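Local coordinates for chitin oligosaccahride binding protein NagB1 (Paenibacillus sp. FPU-7, PDB 7EHP) that binds short chitin oligosaccharides, N,N'-diacetylchitobiose and N,N',N''-triacetylchitotriose, as an extracellular solute-binding protein, probably delivering them to a membrane transporter, at residues Leu83-Ile88 / Tyr111-Ala116; Ile356-Val361 / Lys388-Ala393. One frame throughout, in Å; residues are numbered along the deposited sequence.

Two contacts illustrate how a periplasmic-binding-protein fold secures elements that lie near its sugar pocket without touching each other. From the N terminus, interaction 1 comes first: the chain passes through 83-88, entering helix 86-92, and returns in the long strand 109-125, closing a loop of 22 intervening residues. Interaction 2 opens far downstream, where 356-361 leads into helix 359-373, and closes when helix 379-396 packs back against that start. The loops follow in series, neither nested nor crossed, their centres about 27 Å apart. Interaction 1 ties a helix start to the large mixed sheet; interaction 2 joins two consecutive helices near the C terminus.

Interaction 1. Residues Leu83-Ile88 / Tyr111-Ala116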
ATOM      1  N   LEU A  83       1.230  17.341  14.481  1.00 29.77           N
ATOM      2  CA  LEU A  83       2.388  18.203  14.676  1.00 29.82           C
ATOM      3  C   LEU A  83       3.025  18.561  13.338  1.00 28.45           C
ATOM      4  O   LEU A  83       3.280  17.682  12.509  1.00 25.74           O
ATOM      5  CB  LEU A  83       3.400  17.486  15.556  1.00 32.48           C
ATOM      6  CG  LEU A  83       4.602  18.275  16.046  1.00 34.45           C
ATOM      7  CD1 LEU A  83       4.135  19.439  16.941  1.00 32.46           C
ATOM      8  CD2 LEU A  83       5.517  17.293  16.775  1.00 29.55           C
ATOM      9  N   GLU A  84       3.281  19.850  13.124  1.00 29.12           N
ATOM     10  CA  GLU A  84       3.995  20.294  11.932  1.00 29.84           C
ATOM     11  C   GLU A  84       5.487  20.044  12.106  1.00 32.50           C
ATOM     12  O   GLU A  84       6.056  20.338  13.160  1.00 34.87           O
ATOM     13  CB  GLU A  84       3.723  21.774  11.666  1.00 29.49           C
ATOM     14  CG  GLU A  84       3.796  22.167  10.200  1.00 31.12           C
ATOM     15  CD  GLU A  84       5.218  22.376   9.740  1.00 33.89           C
ATOM     16  OE1 GLU A  84       6.061  22.742  10.591  1.00 33.77           O
ATOM     17  OE2 GLU A  84       5.500  22.190   8.534  1.00 31.09           O
ATOM     18  N   LEU A  85       6.125  19.510  11.062  1.00 26.31           N
ATOM     19  CA  LEU A  85       7.442  18.893  11.199  1.00 29.35           C
ATOM     20  C   LEU A  85       8.582  19.689  10.574  1.00 29.25           C
ATOM     21  O   LEU A  85       9.718  19.201  10.556  1.00 30.89           O
ATOM     22  CB  LEU A  85       7.428  17.486  10.597  1.00 24.65           C
ATOM     23  CG  LEU A  85       6.390  16.513  11.152  1.00 27.90           C
ATOM     24  CD1 LEU A  85       6.563  15.136  10.518  1.00 25.47           C
ATOM     25  CD2 LEU A  85       6.477  16.424  12.669  1.00 22.05           C
ATOM     26  N   THR A  86       8.327  20.880  10.060  1.00 27.05           N
ATOM     27  CA  THR A  86       9.408  21.595   9.387  1.00 37.33           C
ATOM     28  C   THR A  86      10.499  22.105  10.343  1.00 31.78           C
ATOM     29  O   THR A  86      11.686  22.013   9.998  1.00 32.09           O
ATOM     30  CB  THR A  86       8.831  22.741   8.554  1.00 40.55           C
ATOM     31  OG1 THR A  86       7.863  22.209   7.635  1.00 34.23           O
ATOM     32  CG2 THR A  86       9.939  23.432   7.771  1.00 34.50           C
ATOM     33  N   PRO A  87      10.177  22.631  11.537  1.00 28.56           N
ATOM     34  CA  PRO A  87      11.272  22.975  12.464  1.00 34.99           C
ATOM     35  C   PRO A  87      12.162  21.791  12.778  1.00 37.24           C
ATOM     36  O   PRO A  87      13.392  21.921  12.748  1.00 38.15           O
ATOM     37  CB  PRO A  87      10.533  23.482  13.710  1.00 29.70           C
ATOM     38  CG  PRO A  87       9.246  23.992  13.191  1.00 30.31           C
ATOM     39  CD  PRO A  87       8.872  23.012  12.111  1.00 31.05           C
ATOM     40  N   ILE A  88      11.560  20.623  13.034  1.00 35.09           N
ATOM     41  CA  ILE A  88      12.322  19.423  13.372  1.00 30.53           C
ATOM     42  C   ILE A  88      13.147  18.945  12.189  1.00 33.01           C
ATOM     43  O   ILE A  88      14.292  18.501  12.350  1.00 36.84           O
ATOM     44  CB  ILE A  88      11.367  18.328  13.869  1.00 29.77           C
ATOM     45  CG1 ILE A  88      10.648  18.797  15.126  1.00 26.21           C
ATOM     46  CG2 ILE A  88      12.111  17.006  14.092  1.00 27.81           C
ATOM     47  CD1 ILE A  88       9.755  17.728  15.715  1.00 29.22           C
ATOM     48  N   TYR A 111       3.349  17.247   7.678  1.00 24.41           N
ATOM     49  CA  TYR A 111       2.689  16.684   8.856  1.00 21.89           C
ATOM     50  C   TYR A 111       2.863  15.175   9.000  1.00 23.16           C
ATOM     51  O   TYR A 111       2.227  14.567   9.873  1.00 19.72           O
ATOM     52  CB  TYR A 111       1.195  17.032   8.863  1.00 27.03           C
ATOM     53  CG  TYR A 111       0.892  18.526   8.865  1.00 30.07           C
ATOM     54  CD1 TYR A 111       0.976  19.270   7.692  1.00 30.83           C
ATOM     55  CD2 TYR A 111       0.543  19.196  10.044  1.00 30.80           C
ATOM     56  CE1 TYR A 111       0.698  20.628   7.679  1.00 34.82           C
ATOM     57  CE2 TYR A 111       0.266  20.573  10.044  1.00 26.55           C
ATOM     58  CZ  TYR A 111       0.347  21.275   8.850  1.00 34.46           C
ATOM     59  OH  TYR A 111       0.073  22.623   8.790  1.00 32.10           O
ATOM     60  N   GLY A 112       3.711  14.561   8.192  1.00 18.26           N
ATOM     61  CA  GLY A 112       4.100  13.181   8.408  1.00 19.09           C
ATOM     62  C   GLY A 112       5.310  12.885   7.559  1.00 20.05           C
ATOM     63  O   GLY A 112       5.713  13.693   6.712  1.00 18.57           O
ATOM     64  N   LEU A 113       5.902  11.718   7.805  1.00 17.21           N
ATOM     65  CA  LEU A 113       7.108  11.300   7.093  1.00 19.65           C
ATOM     66  C   LEU A 113       6.912   9.879   6.586  1.00 18.34           C
ATOM     67  O   LEU A 113       6.657   8.965   7.400  1.00 20.21           O
ATOM     68  CB  LEU A 113       8.350  11.400   7.994  1.00 17.71           C
ATOM     69  CG  LEU A 113       8.723  12.792   8.528  1.00 24.97           C
ATOM     70  CD1 LEU A 113       9.891  12.727   9.530  1.00 22.54           C
ATOM     71  CD2 LEU A 113       9.023  13.769   7.383  1.00 21.36           C
ATOM     72  N   PRO A 114       7.028   9.636   5.278  1.00 18.45           N
ATOM     73  CA  PRO A 114       6.921   8.266   4.773  1.00 17.14           C
ATOM     74  C   PRO A 114       8.146   7.465   5.164  1.00 20.84           C
ATOM     75  O   PRO A 114       9.277   7.958   5.093  1.00 20.72           O
ATOM     76  CB  PRO A 114       6.850   8.459   3.252  1.00 19.85           C
ATOM     77  CG  PRO A 114       7.631   9.705   3.030  1.00 19.15           C
ATOM     78  CD  PRO A 114       7.226  10.600   4.178  1.00 17.18           C
ATOM     79  N   THR A 115       7.918   6.227   5.602  1.00 15.98           N
ATOM     80  CA  THR A 115       9.037   5.354   5.920  1.00 16.67           C
ATOM     81  C   THR A 115       9.430   4.478   4.756  1.00 16.04           C
ATOM     82  O   THR A 115      10.465   3.815   4.834  1.00 17.52           O
ATOM     83  CB  THR A 115       8.726   4.432   7.104  1.00 16.38           C
ATOM     84  OG1 THR A 115       7.531   3.695   6.827  1.00 13.66           O
ATOM     85  CG2 THR A 115       8.605   5.224   8.431  1.00 12.93           C
ATOM     86  N   ALA A 116       8.602   4.419   3.712  1.00 15.18           N
ATOM     87  CA  ALA A 116       8.853   3.537   2.588  1.00 16.19           C
ATOM     88  C   ALA A 116       8.368   4.180   1.297  1.00 18.36           C
ATOM     89  O   ALA A 116       7.469   5.021   1.300  1.00 20.16           O
ATOM     90  CB  ALA A 116       8.147   2.188   2.753  1.00 16.34           C
TER
HETATM   91  O   HOH W   1       2.986  14.818  12.418  1.00 22.82           O
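With chi1 at -151°, Glu84 places its CG anti to the backbone N, and chi1 of -59° in Tyr111 turns the ring back toward the 83-88 segment, so that the methylene lies over one face of the ring. This CH-pi contact puts Glu84 CG 4.1 Å from the Tyr111 ring centroid, displaced toward the rim. The Glu84 chain then bends at chi2, and its carboxylate stands almost perpendicular to the ring. It caps the coming helix: Thr86 N donates to Glu84 OE1 over 3.0 Å from above the carboxylate plane, while Thr86 OG1 sits notably close, 2.5 Å, to Glu84 OE2. OE2 also accepts from Ile110 N. On the apolar side, Leu85 CD1 reaches Gly112 N at 3.7 Å and Leu113 CG at 3.8 Å. A water lies 2.9 Å from Leu83 O and 2.7 Å from Tyr111 O, linking backbones that share no direct hydrogen bond. Farther along the strand, Thr115 and Ala116 touch the bound glycan. One glutamate thus serves two chemistries: its aliphatic part packs on an aromatic face, while its carboxylate, gripped by Thr86 N and Ile110 N, would probably remain ionised and complement the positive end of the helix dipole.

Interaction 2. Residues Ile356-Val361 / Lys388-Ala393; sequences IVQAKV and KVQEDA
The side-chain amides of Gln358 and Gln390 meet through their polar atoms, with planes 30° apart and thus nearly coplanar, although the two side chains cross at about a right angle. Gln390 NE2 donates to Gln358 OE1 over 3.2 Å, arriving in the carbonyl plane on a lone pair; the N-H...O angle is 150°, and the acceptor is tilted slightly from the amide plane of Gln390. Over one face of the Gln358 amide sits the methyl of Ala393, whose CB lies 3.5 Å from Gln358 CD. Val361 lies over one face of the Gln390 amide: CG2 stands above the plane, touching both the oxygen and the amide carbon, and Val361 CG1 comes obliquely over the oxygen end, 3.4 Å from Gln390 OE1.

Both glutamines are bent at chi2. In Gln390 the bend follows a CG placed anti to the backbone N (chi1 -170°), which brings the amide from the flank of its helix to the other segment. Outside partners help to fix how both amides are turned. Asn394 OD1 accepts from the NE2 of each glutamine, and Trp195 NE1 donates to Gln390 OE1, so a small polar network sits within otherwise apolar packing. Beside it, Val361 CG2 meets Ala393 CB at 3.7 Å and Val389 CG1 at 4.0 Å, while Val389 CG1 also reaches the backbone oxygen of Lys360.

Gln358 occupies the N-cap position of helix 359-373, so the contact joins the first turn of that helix to the later part of helix 379-396 in a helical hairpin. Helix 184-190 adds Val185 against Val357, Val189 against Gln358 and Phe188 against Gln390, while Thr71, at the start of helix 71-78, hydrogen-bonds to Val357 O.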
ATOM      1  N   ILE A 356      -6.399   9.718  -2.533  1.00 18.52           N
ATOM      2  CA  ILE A 356      -7.108  10.785  -3.226  1.00 19.96           C
ATOM      3  C   ILE A 356      -8.579  10.856  -2.808  1.00 23.27           C
ATOM      4  O   ILE A 356      -9.091  11.941  -2.520  1.00 21.67           O
ATOM      5  CB  ILE A 356      -6.969  10.638  -4.760  1.00 22.38           C
ATOM      6  CG1 ILE A 356      -5.508  10.790  -5.170  1.00 19.78           C
ATOM      7  CG2 ILE A 356      -7.815  11.701  -5.481  1.00 22.99           C
ATOM      8  CD1 ILE A 356      -5.185  10.236  -6.514  1.00 19.77           C
ATOM      9  N   VAL A 357      -9.279   9.707  -2.768  1.00 14.68           N
ATOM     10  CA  VAL A 357     -10.715   9.715  -2.476  1.00 17.83           C
ATOM     11  C   VAL A 357     -10.957   9.808  -0.970  1.00 21.67           C
ATOM     12  O   VAL A 357     -10.104   9.477  -0.141  1.00 22.65           O
ATOM     13  CB  VAL A 357     -11.437   8.482  -3.072  1.00 16.94           C
ATOM     14  CG1 VAL A 357     -11.096   8.325  -4.549  1.00 14.59           C
ATOM     15  CG2 VAL A 357     -11.096   7.212  -2.290  1.00 15.07           C
ATOM     16  N   GLN A 358     -12.162  10.258  -0.620  1.00 19.22           N
ATOM     17  CA  GLN A 358     -12.600  10.323   0.768  1.00 19.26           C
ATOM     18  C   GLN A 358     -12.820   8.919   1.356  1.00 21.29           C
ATOM     19  O   GLN A 358     -13.079   7.947   0.638  1.00 16.87           O
ATOM     20  CB  GLN A 358     -13.896  11.137   0.854  1.00 24.21           C
ATOM     21  CG  GLN A 358     -13.807  12.529   0.205  1.00 26.42           C
ATOM     22  CD  GLN A 358     -14.262  12.595  -1.255  1.00 28.21           C
ATOM     23  OE1 GLN A 358     -14.081  11.655  -2.027  1.00 20.79           O
ATOM     24  NE2 GLN A 358     -14.829  13.736  -1.640  1.00 24.27           N
ATOM     25  N   ALA A 359     -12.740   8.831   2.690  1.00 19.82           N
ATOM     26  CA  ALA A 359     -12.867   7.543   3.374  1.00 20.50           C
ATOM     27  C   ALA A 359     -14.165   6.830   3.011  1.00 19.78           C
ATOM     28  O   ALA A 359     -14.169   5.616   2.783  1.00 19.57           O
ATOM     29  CB  ALA A 359     -12.792   7.731   4.892  1.00 17.37           C
ATOM     30  N   LYS A 360     -15.277   7.566   2.958  1.00 18.47           N
ATOM     31  CA  LYS A 360     -16.560   6.939   2.670  1.00 18.04           C
ATOM     32  C   LYS A 360     -16.577   6.315   1.286  1.00 17.29           C
ATOM     33  O   LYS A 360     -17.210   5.273   1.085  1.00 19.14           O
ATOM     34  CB  LYS A 360     -17.691   7.955   2.784  1.00 22.46           C
ATOM     35  CG  LYS A 360     -19.067   7.320   2.998  1.00 29.74           C
ATOM     36  CD  LYS A 360     -19.227   6.874   4.446  1.00 35.26           C
ATOM     37  CE  LYS A 360     -20.270   5.765   4.608  1.00 42.26           C
ATOM     38  NZ  LYS A 360     -20.306   5.284   6.029  1.00 42.30           N
ATOM     39  N   VAL A 361     -15.887   6.934   0.328  1.00 16.72           N
ATOM     40  CA  VAL A 361     -15.822   6.394  -1.027  1.00 18.26           C
ATOM     41  C   VAL A 361     -14.999   5.113  -1.042  1.00 18.34           C
ATOM     42  O   VAL A 361     -15.394   4.112  -1.644  1.00 14.79           O
ATOM     43  CB  VAL A 361     -15.246   7.449  -1.990  1.00 16.49           C
ATOM     44  CG1 VAL A 361     -14.935   6.837  -3.347  1.00 15.31           C
ATOM     45  CG2 VAL A 361     -16.202   8.627  -2.121  1.00 16.56           C
ATOM     46  N   LYS A 388     -22.894   7.692  -6.830  1.00 22.66           N
ATOM     47  CA  LYS A 388     -23.758   8.395  -5.884  1.00 24.25           C
ATOM     48  C   LYS A 388     -22.984   8.765  -4.627  1.00 26.09           C
ATOM     49  O   LYS A 388     -23.067   9.901  -4.152  1.00 27.02           O
ATOM     50  CB  LYS A 388     -24.989   7.550  -5.540  1.00 27.05           C
ATOM     51  CG  LYS A 388     -25.995   7.512  -6.681  1.00 39.59           C
ATOM     52  CD  LYS A 388     -27.288   6.795  -6.329  1.00 46.31           C
ATOM     53  CE  LYS A 388     -28.185   6.668  -7.565  1.00 49.21           C
ATOM     54  NZ  LYS A 388     -28.690   7.997  -8.045  1.00 50.34           N
ATOM     55  N   VAL A 389     -22.212   7.818  -4.080  1.00 26.22           N
ATOM     56  CA  VAL A 389     -21.429   8.112  -2.883  1.00 23.53           C
ATOM     57  C   VAL A 389     -20.380   9.169  -3.192  1.00 25.08           C
ATOM     58  O   VAL A 389     -20.105  10.052  -2.371  1.00 25.88           O
ATOM     59  CB  VAL A 389     -20.808   6.822  -2.323  1.00 22.86           C
ATOM     60  CG1 VAL A 389     -19.821   7.133  -1.204  1.00 28.59           C
ATOM     61  CG2 VAL A 389     -21.903   5.926  -1.813  1.00 19.16           C
ATOM     62  N   GLN A 390     -19.799   9.110  -4.393  1.00 20.84           N
ATOM     63  CA  GLN A 390     -18.817  10.110  -4.797  1.00 21.65           C
ATOM     64  C   GLN A 390     -19.428  11.507  -4.825  1.00 27.31           C
ATOM     65  O   GLN A 390     -18.798  12.475  -4.376  1.00 28.15           O
ATOM     66  CB  GLN A 390     -18.248   9.745  -6.165  1.00 24.67           C
ATOM     67  CG  GLN A 390     -17.057  10.587  -6.579  1.00 23.95           C
ATOM     68  CD  GLN A 390     -15.914  10.431  -5.632  1.00 19.72           C
ATOM     69  OE1 GLN A 390     -15.257   9.397  -5.619  1.00 21.27           O
ATOM     70  NE2 GLN A 390     -15.656  11.459  -4.828  1.00 22.15           N
ATOM     71  N   GLU A 391     -20.658  11.635  -5.342  1.00 23.61           N
ATOM     72  CA  GLU A 391     -21.330  12.933  -5.352  1.00 29.29           C
ATOM     73  C   GLU A 391     -21.559  13.436  -3.936  1.00 29.88           C
ATOM     74  O   GLU A 391     -21.355  14.624  -3.647  1.00 29.62           O
ATOM     75  CB  GLU A 391     -22.680  12.871  -6.079  1.00 26.44           C
ATOM     76  CG  GLU A 391     -22.788  12.052  -7.348  1.00 43.34           C
ATOM     77  CD  GLU A 391     -22.449  12.836  -8.588  1.00 42.69           C
ATOM     78  OE1 GLU A 391     -22.724  12.349  -9.716  1.00 33.60           O
ATOM     79  OE2 GLU A 391     -21.880  13.933  -8.420  1.00 43.36           O
ATOM     80  N   ASP A 392     -22.031  12.545  -3.050  1.00 25.63           N
ATOM     81  CA  ASP A 392     -22.291  12.914  -1.658  1.00 28.37           C
ATOM     82  C   ASP A 392     -21.012  13.342  -0.949  1.00 32.54           C
ATOM     83  O   ASP A 392     -20.996  14.340  -0.222  1.00 37.77           O
ATOM     84  CB  ASP A 392     -22.926  11.741  -0.904  1.00 33.89           C
ATOM     85  CG  ASP A 392     -24.369  11.497  -1.290  1.00 39.79           C
ATOM     86  OD1 ASP A 392     -24.843  12.104  -2.273  1.00 43.37           O
ATOM     87  OD2 ASP A 392     -25.032  10.698  -0.594  1.00 43.29           O
ATOM     88  N   ALA A 393     -19.933  12.573  -1.130  1.00 28.38           N
ATOM     89  CA  ALA A 393     -18.652  12.911  -0.519  1.00 32.04           C
ATOM     90  C   ALA A 393     -18.165  14.275  -0.986  1.00 28.30           C
ATOM     91  O   ALA A 393     -17.728  15.097  -0.175  1.00 31.20           O
ATOM     92  CB  ALA A 393     -17.616  11.828  -0.835  1.00 26.42           C
TER